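Local coordinates for chromosome partition protein Smc (Pyrococcus furiosus, PDB 3KTA) that is probably required for chromosome condensation and partitioning, as an SMC ATPase whose N-terminal part, described here, binds the nucleotide, at residues V20-S25 / S40-A45; A45-L50 / Y140-Q145; S61-L66 / I102-Y107. All coordinates share one frame; numbering follows the deposited sequence.

Interaction 1: residues V20-S25 / S40-A45; sequences VVIPFS and SNIGDA. With MG (magnesium ion), chain F; AP5 (bis(adenosine)-5'-pentaphosphate), chain E.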
loop_
_atom_site.group_PDB
_atom_site.type_symbol
_atom_site.label_atom_id
_atom_site.label_comp_id
_atom_site.label_asym_id
_atom_site.label_seq_id
_atom_site.Cartn_x
_atom_site.Cartn_y
_atom_site.Cartn_z
ATOM N N VAL A 20 3.818 13.028 -17.016
ATOM C CA VAL A 20 2.736 13.296 -16.075
ATOM C C VAL A 20 3.347 13.413 -14.671
ATOM O O VAL A 20 4.065 12.519 -14.249
ATOM C CB VAL A 20 1.702 12.125 -16.069
ATOM C CG1 VAL A 20 0.700 12.289 -14.934
ATOM C CG2 VAL A 20 0.965 12.037 -17.401
ATOM N N VAL A 21 3.068 14.515 -13.970
ATOM C CA VAL A 21 3.516 14.716 -12.589
ATOM C C VAL A 21 2.390 14.395 -11.613
ATOM O O VAL A 21 1.283 14.909 -11.745
ATOM C CB VAL A 21 3.964 16.180 -12.342
ATOM C CG1 VAL A 21 4.359 16.395 -10.880
ATOM C CG2 VAL A 21 5.114 16.549 -13.275
ATOM N N ILE A 22 2.678 13.553 -10.625
ATOM C CA ILE A 22 1.681 13.185 -9.628
ATOM C C ILE A 22 2.225 13.441 -8.225
ATOM O O ILE A 22 3.086 12.694 -7.751
ATOM C CB ILE A 22 1.291 11.704 -9.752
ATOM C CG1 ILE A 22 0.890 11.368 -11.192
ATOM C CG2 ILE A 22 0.172 11.359 -8.746
ATOM C CD1 ILE A 22 0.537 9.900 -11.399
ATOM N N PRO A 23 1.738 14.501 -7.558
ATOM C CA PRO A 23 2.253 14.904 -6.248
ATOM C C PRO A 23 1.473 14.239 -5.130
ATOM O O PRO A 23 0.290 13.939 -5.309
ATOM C CB PRO A 23 1.970 16.407 -6.215
ATOM C CG PRO A 23 0.704 16.541 -7.008
ATOM C CD PRO A 23 0.654 15.394 -8.008
ATOM N N PHE A 24 2.126 14.027 -3.993
ATOM C CA PHE A 24 1.484 13.422 -2.830
ATOM C C PHE A 24 1.683 14.267 -1.576
ATOM O O PHE A 24 2.705 14.931 -1.419
ATOM C CB PHE A 24 2.048 12.027 -2.567
ATOM C CG PHE A 24 1.822 11.079 -3.683
ATOM C CD1 PHE A 24 0.577 10.500 -3.872
ATOM C CD2 PHE A 24 2.844 10.767 -4.565
ATOM C CE1 PHE A 24 0.350 9.618 -4.928
ATOM C CE2 PHE A 24 2.625 9.883 -5.619
ATOM C CZ PHE A 24 1.381 9.310 -5.804
ATOM N N SER A 25 0.702 14.245 -0.679
ATOM C CA SER A 25 0.892 14.824 0.644
ATOM C C SER A 25 1.878 13.968 1.435
ATOM O O SER A 25 1.912 12.761 1.267
ATOM C CB SER A 25 -0.442 14.860 1.399
ATOM O OG SER A 25 -0.225 15.232 2.751
ATOM N N SER A 40 -5.202 2.326 -10.298
ATOM C CA SER A 40 -4.260 1.295 -9.874
ATOM C C SER A 40 -2.939 1.392 -10.631
ATOM O O SER A 40 -1.907 0.990 -10.115
ATOM C CB SER A 40 -4.842 -0.095 -10.047
ATOM O OG SER A 40 -5.940 -0.256 -9.174
ATOM N N ASN A 41 -2.988 1.894 -11.859
ATOM C CA ASN A 41 -1.759 2.094 -12.636
ATOM C C ASN A 41 -0.744 3.006 -11.927
ATOM O O ASN A 41 0.463 2.879 -12.133
ATOM C CB ASN A 41 -2.084 2.641 -14.034
ATOM C CG ASN A 41 -2.699 1.595 -14.945
ATOM O OD1 ASN A 41 -2.674 0.396 -14.656
ATOM N ND2 ASN A 41 -3.244 2.052 -16.067
ATOM N N ILE A 42 -1.229 3.943 -11.117
ATOM C CA ILE A 42 -0.327 4.766 -10.298
ATOM C C ILE A 42 0.419 3.907 -9.279
ATOM O O ILE A 42 1.621 4.064 -9.082
ATOM C CB ILE A 42 -1.087 5.899 -9.588
ATOM C CG1 ILE A 42 -1.750 6.815 -10.617
ATOM C CG2 ILE A 42 -0.153 6.666 -8.641
ATOM C CD1 ILE A 42 -2.622 7.891 -9.982
ATOM N N GLY A 43 -0.291 2.991 -8.628
ATOM C CA GLY A 43 0.352 2.010 -7.784
ATOM C C GLY A 43 1.362 1.191 -8.561
ATOM O O GLY A 43 2.436 0.886 -8.051
ATOM N N ASP A 44 1.025 0.823 -9.797
ATOM C CA ASP A 44 1.955 0.017 -10.579
ATOM C C ASP A 44 3.224 0.805 -10.917
ATOM O O ASP A 44 4.309 0.215 -11.020
ATOM C CB ASP A 44 1.292 -0.507 -11.858
ATOM C CG ASP A 44 0.172 -1.481 -11.569
ATOM O OD1 ASP A 44 0.242 -2.161 -10.522
ATOM O OD2 ASP A 44 -0.770 -1.555 -12.384
ATOM N N ALA A 45 3.087 2.121 -11.066
ATOM C CA ALA A 45 4.252 2.986 -11.305
ATOM C C ALA A 45 5.207 2.914 -10.122
ATOM O O ALA A 45 6.430 2.897 -10.293
ATOM C CB ALA A 45 3.814 4.424 -11.579
HETATM MG MG MG F . -7.966 -0.414 -9.745
HETATM P PA AP5 E . -11.501 -4.484 -14.773
HETATM O O1A AP5 E . -12.688 -4.128 -15.645
HETATM O O2A AP5 E . -10.417 -5.191 -15.543
HETATM O O3A AP5 E . -10.816 -3.175 -14.106
HETATM P PB AP5 E . -11.645 -1.933 -13.561
HETATM O O1B AP5 E . -12.924 -2.407 -12.901
HETATM O O2B AP5 E . -11.829 -0.864 -14.603
HETATM O O3B AP5 E . -10.493 -1.560 -12.496
HETATM P PG AP5 E . -10.562 -0.240 -11.655
HETATM O O1G AP5 E . -12.005 0.212 -11.541
HETATM O O2G AP5 E . -9.941 -0.568 -10.334
HETATM O O3G AP5 E . -9.798 0.783 -12.586
HETATM P PD AP5 E . -8.536 1.692 -12.269
HETATM O O1D AP5 E . -8.967 3.119 -12.125
HETATM O O2D AP5 E . -7.690 1.159 -11.140
HETATM O O3D AP5 E . -7.791 1.548 -13.695
HETATM P PE AP5 E . -6.345 0.870 -13.953
HETATM O O1E AP5 E . -5.318 1.713 -13.232
HETATM O O2E AP5 E . -6.376 -0.583 -13.640
HETATM O O5F AP5 E . -11.969 -5.314 -13.475
HETATM C C5F AP5 E . -12.194 -6.712 -13.462
HETATM C C4F AP5 E . -12.645 -7.198 -12.083
HETATM O O4F AP5 E . -11.528 -7.220 -11.211
HETATM C C3F AP5 E . -13.666 -6.283 -11.422
HETATM O O3F AP5 E . -14.389 -7.016 -10.453
HETATM C C2F AP5 E . -12.789 -5.293 -10.688
HETATM O O2F AP5 E . -13.440 -4.754 -9.557
HETATM C C1F AP5 E . -11.587 -6.138 -10.293
HETATM N N9A AP5 E . -10.317 -5.412 -10.443
HETATM C C8A AP5 E . -10.093 -4.262 -11.151
HETATM N N7A AP5 E . -8.782 -3.951 -11.056
HETATM C C5A AP5 E . -8.168 -4.883 -10.293
HETATM C C6A AP5 E . -6.853 -5.033 -9.873
HETATM N N6A AP5 E . -5.953 -4.076 -10.114
HETATM N N1A AP5 E . -6.528 -6.107 -9.082
HETATM C C2A AP5 E . -7.490 -7.030 -8.713
HETATM N N3A AP5 E . -8.796 -6.879 -9.127
HETATM C C4A AP5 E . -9.127 -5.813 -9.901
HETATM O O5J AP5 E . -6.227 1.194 -15.524
HETATM C C5J AP5 E . -6.812 0.338 -16.487
HETATM C C4J AP5 E . -6.607 0.996 -17.840
HETATM O O4J AP5 E . -5.208 1.087 -18.097
HETATM C C3J AP5 E . -7.217 0.152 -18.964
HETATM O O3J AP5 E . -7.950 0.994 -19.819
HETATM C C2J AP5 E . -5.992 -0.374 -19.671
HETATM O O2J AP5 E . -6.231 -0.678 -21.036
HETATM C C1J AP5 E . -4.996 0.755 -19.452
HETATM N N9B AP5 E . -3.635 0.282 -19.732
HETATM C C8B AP5 E . -2.886 -0.659 -19.080
HETATM N N7B AP5 E . -1.697 -0.777 -19.715
HETATM C C5B AP5 E . -1.696 0.081 -20.765
HETATM C C6B AP5 E . -0.763 0.374 -21.752
HETATM N N6B AP5 E . 0.357 -0.335 -21.846
HETATM N N1B AP5 E . -1.078 1.314 -22.696
HETATM C C2B AP5 E . -2.290 1.970 -22.699
HETATM N N3B AP5 E . -3.212 1.673 -21.717
HETATM C C4B AP5 E . -2.908 0.745 -20.784
HETATM O O HOH W 1 -7.310 -1.707 -11.381
HETATM O O HOH W 2 -8.406 0.845 -8.139
#
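Ile22 on strand 20-23 and Ile42 on helix 39-49 carry most of this buried apolar contact, the CD1 end of Ile22 lying against the CG1-CD1 arm of Ile42. CD1 of Ile22 is 3.9 Å from CG1 of Ile42, the two chains crossing obliquely. Ile42 turns CG1 anti to its carbonyl carbon (chi1 -60°), which leaves its other branch for Phe24: CG2 of Ile42 comes to 4.2 Å from CZ of Phe24, at the ring edge and near the ring plane. No hydrogen bond joins the two segments. Leu7 of the adjoining strand 3-10 packs on both Phe24 and Ile42, while Ile137 and Val139 of the partner chain pack on Ile22 and Ile42.

Polar contacts leave the helix from its first turn. The amide of Ser40 gives a fairly straight bond (163°) to O2D of AP5 at 2.9 Å, and the amide N of Asn41 reaches O1E of AP5 at 2.7 Å. Asn41 also donates from its side chain, ND2 lying 3.0 Å from the ribose oxygen O4J of AP5, and Ser14 is a second partner of this amide. A leucine in place of Asn41 would keep the backbone grip on the phosphate but would probably leave O4J and Ser14 without their amide donor, and the ribose less firmly fixed.

Metal bonding forms the third group. Ser40 OG binds magnesium at 2.1 Å, alongside O2G and O2D of AP5 and two waters; Gln145 completes six ligands. Water 1 in turn accepts a bond from N6A of AP5 and donates one to O2E. Backbone amides at a helix start wrapped round phosphate, with a serine on the metal, are the hallmark of the Walker A P-loop, here backed by the antiparallel sheet of an ABC-type ATPase.

Interaction 2: residues A45-L50 / Y140-Q145; sequences AILFVL and YNIVLQ. With MG (magnesium ion), chain F; AP5 (bis(adenosine)-5'-pentaphosphate), chain E.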
loop_
_atom_site.group_PDB
_atom_site.type_symbol
_atom_site.label_atom_id
_atom_site.label_comp_id
_atom_site.label_asym_id
_atom_site.label_seq_id
_atom_site.Cartn_x
_atom_site.Cartn_y
_atom_site.Cartn_z
ATOM N N ALA A 45 3.087 2.121 -11.066
ATOM C CA ALA A 45 4.252 2.986 -11.305
ATOM C C ALA A 45 5.207 2.914 -10.122
ATOM O O ALA A 45 6.430 2.897 -10.293
ATOM C CB ALA A 45 3.814 4.424 -11.579
ATOM N N ILE A 46 4.655 2.850 -8.919
ATOM C CA ILE A 46 5.466 2.711 -7.715
ATOM C C ILE A 46 6.161 1.345 -7.661
ATOM O O ILE A 46 7.362 1.271 -7.412
ATOM C CB ILE A 46 4.631 2.960 -6.451
ATOM C CG1 ILE A 46 4.104 4.398 -6.467
ATOM C CG2 ILE A 46 5.461 2.641 -5.184
ATOM C CD1 ILE A 46 3.068 4.680 -5.384
ATOM N N LEU A 47 5.415 0.268 -7.903
ATOM C CA LEU A 47 6.018 -1.062 -7.957
ATOM C C LEU A 47 7.172 -1.097 -8.966
ATOM O O LEU A 47 8.248 -1.679 -8.710
ATOM C CB LEU A 47 4.973 -2.099 -8.381
ATOM C CG LEU A 47 3.853 -2.362 -7.374
ATOM C CD1 LEU A 47 2.896 -3.416 -7.923
ATOM C CD2 LEU A 47 4.433 -2.807 -6.061
ATOM N N PHE A 48 6.934 -0.482 -10.121
ATOM C CA PHE A 48 7.892 -0.507 -11.229
ATOM C C PHE A 48 9.184 0.214 -10.879
ATOM O O PHE A 48 10.283 -0.340 -11.028
ATOM C CB PHE A 48 7.243 0.145 -12.449
ATOM C CG PHE A 48 8.160 0.300 -13.627
ATOM C CD1 PHE A 48 8.487 -0.789 -14.411
ATOM C CD2 PHE A 48 8.651 1.550 -13.968
ATOM C CE1 PHE A 48 9.322 -0.633 -15.525
ATOM C CE2 PHE A 48 9.471 1.710 -15.077
ATOM C CZ PHE A 48 9.798 0.616 -15.848
ATOM N N VAL A 49 9.056 1.449 -10.405
ATOM C CA VAL A 49 10.246 2.267 -10.153
ATOM C C VAL A 49 11.064 1.741 -8.972
ATOM O O VAL A 49 12.277 1.970 -8.903
ATOM C CB VAL A 49 9.878 3.759 -9.974
ATOM C CG1 VAL A 49 9.147 3.986 -8.649
ATOM C CG2 VAL A 49 11.137 4.630 -10.090
ATOM N N LEU A 50 10.421 1.002 -8.069
ATOM C CA LEU A 50 11.111 0.424 -6.915
ATOM C C LEU A 50 11.694 -0.951 -7.229
ATOM O O LEU A 50 12.141 -1.676 -6.334
ATOM C CB LEU A 50 10.176 0.343 -5.700
ATOM C CG LEU A 50 9.637 1.688 -5.217
ATOM C CD1 LEU A 50 8.749 1.498 -3.979
ATOM C CD2 LEU A 50 10.759 2.681 -4.943
ATOM N N TYR A 140 4.829 -5.639 3.188
ATOM C CA TYR A 140 3.486 -5.770 3.759
ATOM C C TYR A 140 2.744 -4.432 3.659
ATOM O O TYR A 140 1.524 -4.372 3.801
ATOM C CB TYR A 140 3.544 -6.179 5.241
ATOM C CG TYR A 140 3.817 -4.997 6.166
ATOM C CD1 TYR A 140 5.104 -4.511 6.323
ATOM C CD2 TYR A 140 2.785 -4.365 6.856
ATOM C CE1 TYR A 140 5.361 -3.424 7.144
ATOM C CE2 TYR A 140 3.031 -3.274 7.677
ATOM C CZ TYR A 140 4.324 -2.813 7.815
ATOM O OH TYR A 140 4.595 -1.730 8.617
ATOM N N ASN A 141 3.503 -3.360 3.464
ATOM C CA ASN A 141 2.947 -2.006 3.472
ATOM C C ASN A 141 2.318 -1.625 2.148
ATOM O O ASN A 141 1.695 -0.568 2.026
ATOM C CB ASN A 141 4.028 -0.968 3.834
ATOM C CG ASN A 141 5.235 -1.039 2.911
ATOM O OD1 ASN A 141 5.898 -2.072 2.846
ATOM N ND2 ASN A 141 5.525 0.057 2.195
ATOM N N ILE A 142 2.508 -2.470 1.147
ATOM C CA ILE A 142 1.888 -2.233 -0.153
ATOM C C ILE A 142 0.752 -3.234 -0.305
ATOM O O ILE A 142 0.972 -4.439 -0.311
ATOM C CB ILE A 142 2.929 -2.291 -1.301
ATOM C CG1 ILE A 142 3.860 -1.060 -1.227
ATOM C CG2 ILE A 142 2.242 -2.360 -2.664
ATOM C CD1 ILE A 142 4.972 -1.055 -2.266
ATOM N N VAL A 143 -0.484 -2.742 -0.358
ATOM C CA VAL A 143 -1.634 -3.635 -0.449
ATOM C C VAL A 143 -2.378 -3.387 -1.751
ATOM O O VAL A 143 -3.131 -2.408 -1.884
ATOM C CB VAL A 143 -2.600 -3.464 0.748
ATOM C CG1 VAL A 143 -3.745 -4.478 0.656
ATOM C CG2 VAL A 143 -1.844 -3.604 2.088
ATOM N N LEU A 144 -2.150 -4.262 -2.728
ATOM C CA LEU A 144 -2.693 -4.071 -4.072
ATOM C C LEU A 144 -4.184 -4.386 -4.094
ATOM O O LEU A 144 -4.723 -4.978 -3.150
ATOM C CB LEU A 144 -1.937 -4.932 -5.090
ATOM C CG LEU A 144 -0.417 -4.708 -5.120
ATOM C CD1 LEU A 144 0.233 -5.722 -6.040
ATOM C CD2 LEU A 144 -0.078 -3.271 -5.524
ATOM N N GLN A 145 -4.845 -3.983 -5.170
ATOM C CA GLN A 145 -6.293 -4.142 -5.254
ATOM C C GLN A 145 -6.700 -5.601 -5.037
ATOM O O GLN A 145 -6.129 -6.518 -5.635
ATOM C CB GLN A 145 -6.794 -3.633 -6.596
ATOM C CG GLN A 145 -8.327 -3.606 -6.684
ATOM C CD GLN A 145 -8.824 -2.728 -7.813
ATOM O OE1 GLN A 145 -8.044 -2.077 -8.501
ATOM N NE2 GLN A 145 -10.139 -2.712 -8.021
HETATM MG MG MG F . -7.966 -0.414 -9.745
HETATM P PA AP5 E . -11.501 -4.484 -14.773
HETATM O O1A AP5 E . -12.688 -4.128 -15.645
HETATM O O2A AP5 E . -10.417 -5.191 -15.543
HETATM O O3A AP5 E . -10.816 -3.175 -14.106
HETATM P PB AP5 E . -11.645 -1.933 -13.561
HETATM O O1B AP5 E . -12.924 -2.407 -12.901
HETATM O O2B AP5 E . -11.829 -0.864 -14.603
HETATM O O3B AP5 E . -10.493 -1.560 -12.496
HETATM P PG AP5 E . -10.562 -0.240 -11.655
HETATM O O1G AP5 E . -12.005 0.212 -11.541
HETATM O O2G AP5 E . -9.941 -0.568 -10.334
HETATM O O3G AP5 E . -9.798 0.783 -12.586
HETATM P PD AP5 E . -8.536 1.692 -12.269
HETATM O O1D AP5 E . -8.967 3.119 -12.125
HETATM O O2D AP5 E . -7.690 1.159 -11.140
HETATM O O3D AP5 E . -7.791 1.548 -13.695
HETATM P PE AP5 E . -6.345 0.870 -13.953
HETATM O O1E AP5 E . -5.318 1.713 -13.232
HETATM O O2E AP5 E . -6.376 -0.583 -13.640
HETATM O O5F AP5 E . -11.969 -5.314 -13.475
HETATM C C5F AP5 E . -12.194 -6.712 -13.462
HETATM C C4F AP5 E . -12.645 -7.198 -12.083
HETATM O O4F AP5 E . -11.528 -7.220 -11.211
HETATM C C3F AP5 E . -13.666 -6.283 -11.422
HETATM O O3F AP5 E . -14.389 -7.016 -10.453
HETATM C C2F AP5 E . -12.789 -5.293 -10.688
HETATM O O2F AP5 E . -13.440 -4.754 -9.557
HETATM C C1F AP5 E . -11.587 -6.138 -10.293
HETATM N N9A AP5 E . -10.317 -5.412 -10.443
HETATM C C8A AP5 E . -10.093 -4.262 -11.151
HETATM N N7A AP5 E . -8.782 -3.951 -11.056
HETATM C C5A AP5 E . -8.168 -4.883 -10.293
HETATM C C6A AP5 E . -6.853 -5.033 -9.873
HETATM N N6A AP5 E . -5.953 -4.076 -10.114
HETATM N N1A AP5 E . -6.528 -6.107 -9.082
HETATM C C2A AP5 E . -7.490 -7.030 -8.713
HETATM N N3A AP5 E . -8.796 -6.879 -9.127
HETATM C C4A AP5 E . -9.127 -5.813 -9.901
HETATM O O5J AP5 E . -6.227 1.194 -15.524
HETATM C C5J AP5 E . -6.812 0.338 -16.487
HETATM C C4J AP5 E . -6.607 0.996 -17.840
HETATM O O4J AP5 E . -5.208 1.087 -18.097
HETATM C C3J AP5 E . -7.217 0.152 -18.964
HETATM O O3J AP5 E . -7.950 0.994 -19.819
HETATM C C2J AP5 E . -5.992 -0.374 -19.671
HETATM O O2J AP5 E . -6.231 -0.678 -21.036
HETATM C C1J AP5 E . -4.996 0.755 -19.452
HETATM N N9B AP5 E . -3.635 0.282 -19.732
HETATM C C8B AP5 E . -2.886 -0.659 -19.080
HETATM N N7B AP5 E . -1.697 -0.777 -19.715
HETATM C C5B AP5 E . -1.696 0.081 -20.765
HETATM C C6B AP5 E . -0.763 0.374 -21.752
HETATM N N6B AP5 E . 0.357 -0.335 -21.846
HETATM N N1B AP5 E . -1.078 1.314 -22.696
HETATM C C2B AP5 E . -2.290 1.970 -22.699
HETATM N N3B AP5 E . -3.212 1.673 -21.717
HETATM C C4B AP5 E . -2.908 0.745 -20.784
HETATM O O HOH W 1 -7.310 -1.707 -11.381
HETATM O O HOH W 2 -8.406 0.845 -8.139
#
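Leu47 meets Ile142 and Leu144 between two planar groups of segment 140-145, the Tyr140 ring and the Gln145 carboxamide. At one end, the Tyr140 ring has CB of Asn141 over its centre on one face, 4.3 Å above the plane. At the other, the side chain of Gln145 runs extended over one face of the adenine of AP5, CD of Gln145 resting 3.4 Å from C5A. With CG anti to the backbone N (chi1 -173°), this chain lays the carboxamide nearly flat over the five-membered ring of the base, with OE1 turned to the metal: OE1 of Gln145 binds magnesium at 2.1 Å, and its NE2 donates to O2G of AP5 at 3.2 Å. Both ends of one amide are thus engaged, which fixes its flip. A glutamine that ligates magnesium in this way is the mark of the Q-loop of ABC ATPases.

Between the planar groups the contact is wholly apolar. Leu47, on helix 39-49, spreads its two methyls over the strand and what follows it. CD1 of Leu47 meets CD2 of Leu144 tip to tip at 3.8 Å, whereas the Leu47 and Ile142 side chains slide past each other in opposite directions, CD2 of Leu47 lying 4.1 Å from CG2 of Ile142. Beyond this face, Ile142 and Val143 pair in a parallel ladder with a strand of the partner chain, so the sheet continues across the interface.

Interaction 3: residues S61-L66 / I102-Y107; sequences SRISDL and IRRRVY
Ile63 on Val106 makes this a partly buried, mainly apolar contact, in which the loop between helix 39-49 and strand 80-87 leans on the end of strand 99-106. CG2 of Ile63 lies 3.7 Å from CG2 of Val106. The first torsion of Ile63 (chi1 -153°) puts CG1 on the far side from the backbone N, and there it approaches the Arg104 guanidinium obliquely, 4.1 Å from NH2. That arginine is stretched out and its charged end is spoken for: NH1 bonds to the carbonyl oxygens of Gly52 and Phe48, and NE to Ser112 OG. Ile63 thus packs beside a guanidinium already tied to the end of helix 39-49; no hydrogen bond joins the two segments.

Strand 99-106 is part of an antiparallel meander with strands 80-87 and 112-116, in the six-stranded sheet of this half of the ATPase. Next along the loop, CB of Ser64 touches the Tyr107 carbonyl oxygen at 3.9 Å. The 3-10 segment 63-66 is secured at its start by Asp65, whose OD2 accepts from the Arg62 amide N at 3.0 Å, the donor lying above the carboxylate plane. Phe48 of helix 39-49 ties the two sides together from within, since the side chains of both Leu66 and Val106 pack on it.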
loop_
_atom_site.group_PDB
_atom_site.type_symbol
_atom_site.label_atom_id
_atom_site.label_comp_id
_atom_site.label_asym_id
_atom_site.label_seq_id
_atom_site.Cartn_x
_atom_site.Cartn_y
_atom_site.Cartn_z
ATOM N N SER A 61 1.697 -9.049 -19.195
ATOM C CA SER A 61 2.210 -10.364 -19.574
ATOM C C SER A 61 3.731 -10.344 -19.532
ATOM O O SER A 61 4.364 -11.273 -19.031
ATOM C CB SER A 61 1.721 -10.770 -20.968
ATOM N N ARG A 62 4.311 -9.279 -20.070
ATOM C CA ARG A 62 5.746 -9.058 -19.942
ATOM C C ARG A 62 5.988 -7.586 -19.660
ATOM O O ARG A 62 5.111 -6.752 -19.878
ATOM C CB ARG A 62 6.498 -9.494 -21.205
ATOM C CG ARG A 62 6.206 -8.639 -22.419
ATOM C CD ARG A 62 5.133 -9.258 -23.299
ATOM N N ILE A 63 7.181 -7.266 -19.181
ATOM C CA ILE A 63 7.476 -5.913 -18.723
ATOM C C ILE A 63 7.321 -4.839 -19.812
ATOM O O ILE A 63 6.904 -3.723 -19.526
ATOM C CB ILE A 63 8.879 -5.836 -18.084
ATOM C CG1 ILE A 63 8.932 -4.705 -17.051
ATOM C CG2 ILE A 63 9.954 -5.706 -19.161
ATOM C CD1 ILE A 63 8.125 -5.013 -15.807
ATOM N N SER A 64 7.624 -5.172 -21.066
ATOM C CA SER A 64 7.473 -4.202 -22.151
ATOM C C SER A 64 6.013 -3.800 -22.390
ATOM O O SER A 64 5.738 -2.749 -22.991
ATOM C CB SER A 64 8.097 -4.730 -23.448
ATOM O OG SER A 64 7.515 -5.965 -23.825
ATOM N N ASP A 65 5.084 -4.630 -21.915
ATOM C CA ASP A 65 3.655 -4.353 -22.054
ATOM C C ASP A 65 3.235 -3.158 -21.207
ATOM O O ASP A 65 2.105 -2.675 -21.314
ATOM C CB ASP A 65 2.826 -5.572 -21.651
ATOM C CG ASP A 65 2.927 -6.715 -22.657
ATOM O OD1 ASP A 65 3.142 -6.444 -23.857
ATOM O OD2 ASP A 65 2.774 -7.883 -22.242
ATOM N N LEU A 66 4.150 -2.683 -20.364
ATOM C CA LEU A 66 3.911 -1.494 -19.558
ATOM C C LEU A 66 4.050 -0.213 -20.374
ATOM O O LEU A 66 3.762 0.883 -19.894
ATOM C CB LEU A 66 4.884 -1.463 -18.384
ATOM C CG LEU A 66 4.738 -2.564 -17.336
ATOM C CD1 LEU A 66 5.818 -2.403 -16.285
ATOM C CD2 LEU A 66 3.358 -2.521 -16.690
ATOM N N ILE A 102 14.883 8.273 -7.761
ATOM C CA ILE A 102 15.134 7.020 -8.451
ATOM C C ILE A 102 14.324 7.012 -9.747
ATOM O O ILE A 102 13.156 7.404 -9.757
ATOM C CB ILE A 102 14.754 5.817 -7.578
ATOM C CG1 ILE A 102 15.657 5.750 -6.343
ATOM C CG2 ILE A 102 14.834 4.535 -8.372
ATOM C CD1 ILE A 102 15.182 4.747 -5.295
ATOM N N ARG A 103 14.957 6.600 -10.844
ATOM C CA ARG A 103 14.280 6.556 -12.137
ATOM C C ARG A 103 14.519 5.196 -12.763
ATOM O O ARG A 103 15.621 4.655 -12.674
ATOM C CB ARG A 103 14.803 7.656 -13.075
ATOM C CG ARG A 103 14.184 7.626 -14.464
ATOM C CD ARG A 103 14.195 9.011 -15.104
ATOM N NE ARG A 103 15.537 9.575 -15.196
ATOM C CZ ARG A 103 16.277 9.570 -16.303
ATOM N NH1 ARG A 103 15.815 9.015 -17.418
ATOM N NH2 ARG A 103 17.490 10.119 -16.290
ATOM N N ARG A 104 13.480 4.648 -13.387
ATOM C CA ARG A 104 13.587 3.403 -14.127
ATOM C C ARG A 104 12.957 3.590 -15.495
ATOM O O ARG A 104 11.859 4.148 -15.623
ATOM C CB ARG A 104 12.890 2.248 -13.405
ATOM C CG ARG A 104 13.077 0.921 -14.104
ATOM C CD ARG A 104 12.232 -0.173 -13.466
ATOM N NE ARG A 104 12.351 -1.457 -14.164
ATOM C CZ ARG A 104 11.789 -2.582 -13.738
ATOM N NH1 ARG A 104 11.066 -2.576 -12.620
ATOM N NH2 ARG A 104 11.940 -3.717 -14.424
ATOM N N ARG A 105 13.651 3.114 -16.519
ATOM C CA ARG A 105 13.120 3.184 -17.873
ATOM C C ARG A 105 13.164 1.781 -18.467
ATOM O O ARG A 105 14.185 1.104 -18.381
ATOM C CB ARG A 105 13.958 4.159 -18.710
ATOM C CG ARG A 105 13.542 4.265 -20.159
ATOM C CD ARG A 105 14.499 5.164 -20.935
ATOM N NE ARG A 105 14.431 6.563 -20.535
ATOM C CZ ARG A 105 15.114 7.534 -21.134
ATOM N NH1 ARG A 105 15.917 7.238 -22.143
ATOM N NH2 ARG A 105 15.007 8.789 -20.722
ATOM N N VAL A 106 12.056 1.326 -19.046
ATOM C CA VAL A 106 12.045 0.030 -19.721
ATOM C C VAL A 106 11.815 0.224 -21.215
ATOM O O VAL A 106 10.994 1.039 -21.623
ATOM C CB VAL A 106 10.964 -0.920 -19.159
ATOM C CG1 VAL A 106 9.576 -0.350 -19.403
ATOM C CG2 VAL A 106 11.095 -2.294 -19.789
ATOM N N TYR A 107 12.544 -0.540 -22.021
ATOM C CA TYR A 107 12.458 -0.446 -23.472
ATOM C C TYR A 107 11.631 -1.574 -24.072
ATOM O O TYR A 107 11.378 -2.580 -23.415
ATOM C CB TYR A 107 13.867 -0.455 -24.071
ATOM C CG TYR A 107 14.620 0.824 -23.810
ATOM C CD1 TYR A 107 15.398 0.978 -22.670
ATOM C CD2 TYR A 107 14.531 1.891 -24.690
ATOM C CE1 TYR A 107 16.083 2.156 -22.432
ATOM C CE2 TYR A 107 15.210 3.066 -24.463
ATOM C CZ TYR A 107 15.987 3.195 -23.331
ATOM O OH TYR A 107 16.664 4.372 -23.108
#

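How the interactions relate
Interactions 1 and 2 are buried contacts on the same helix, 39-49, and share Ala45: strand 20-23 packs on the earlier part, strand 142-143 on the later. Each joins apolar side chains (with one aromatic ring, Phe24, in interaction 1), yet one segment of each also reaches the same magnesium and AP5, where Ser40 and Gln145 are co-ligands. Interaction 3 is only partly buried, lies away from the metal, and mixes aliphatic packing with arginine chemistry. It is nested in the chain loop that interaction 2 closes, and adjoins it at Phe48, a residue of segment 45-50. Interactions 1 and 3 reach the same sheet through different strands, without touching.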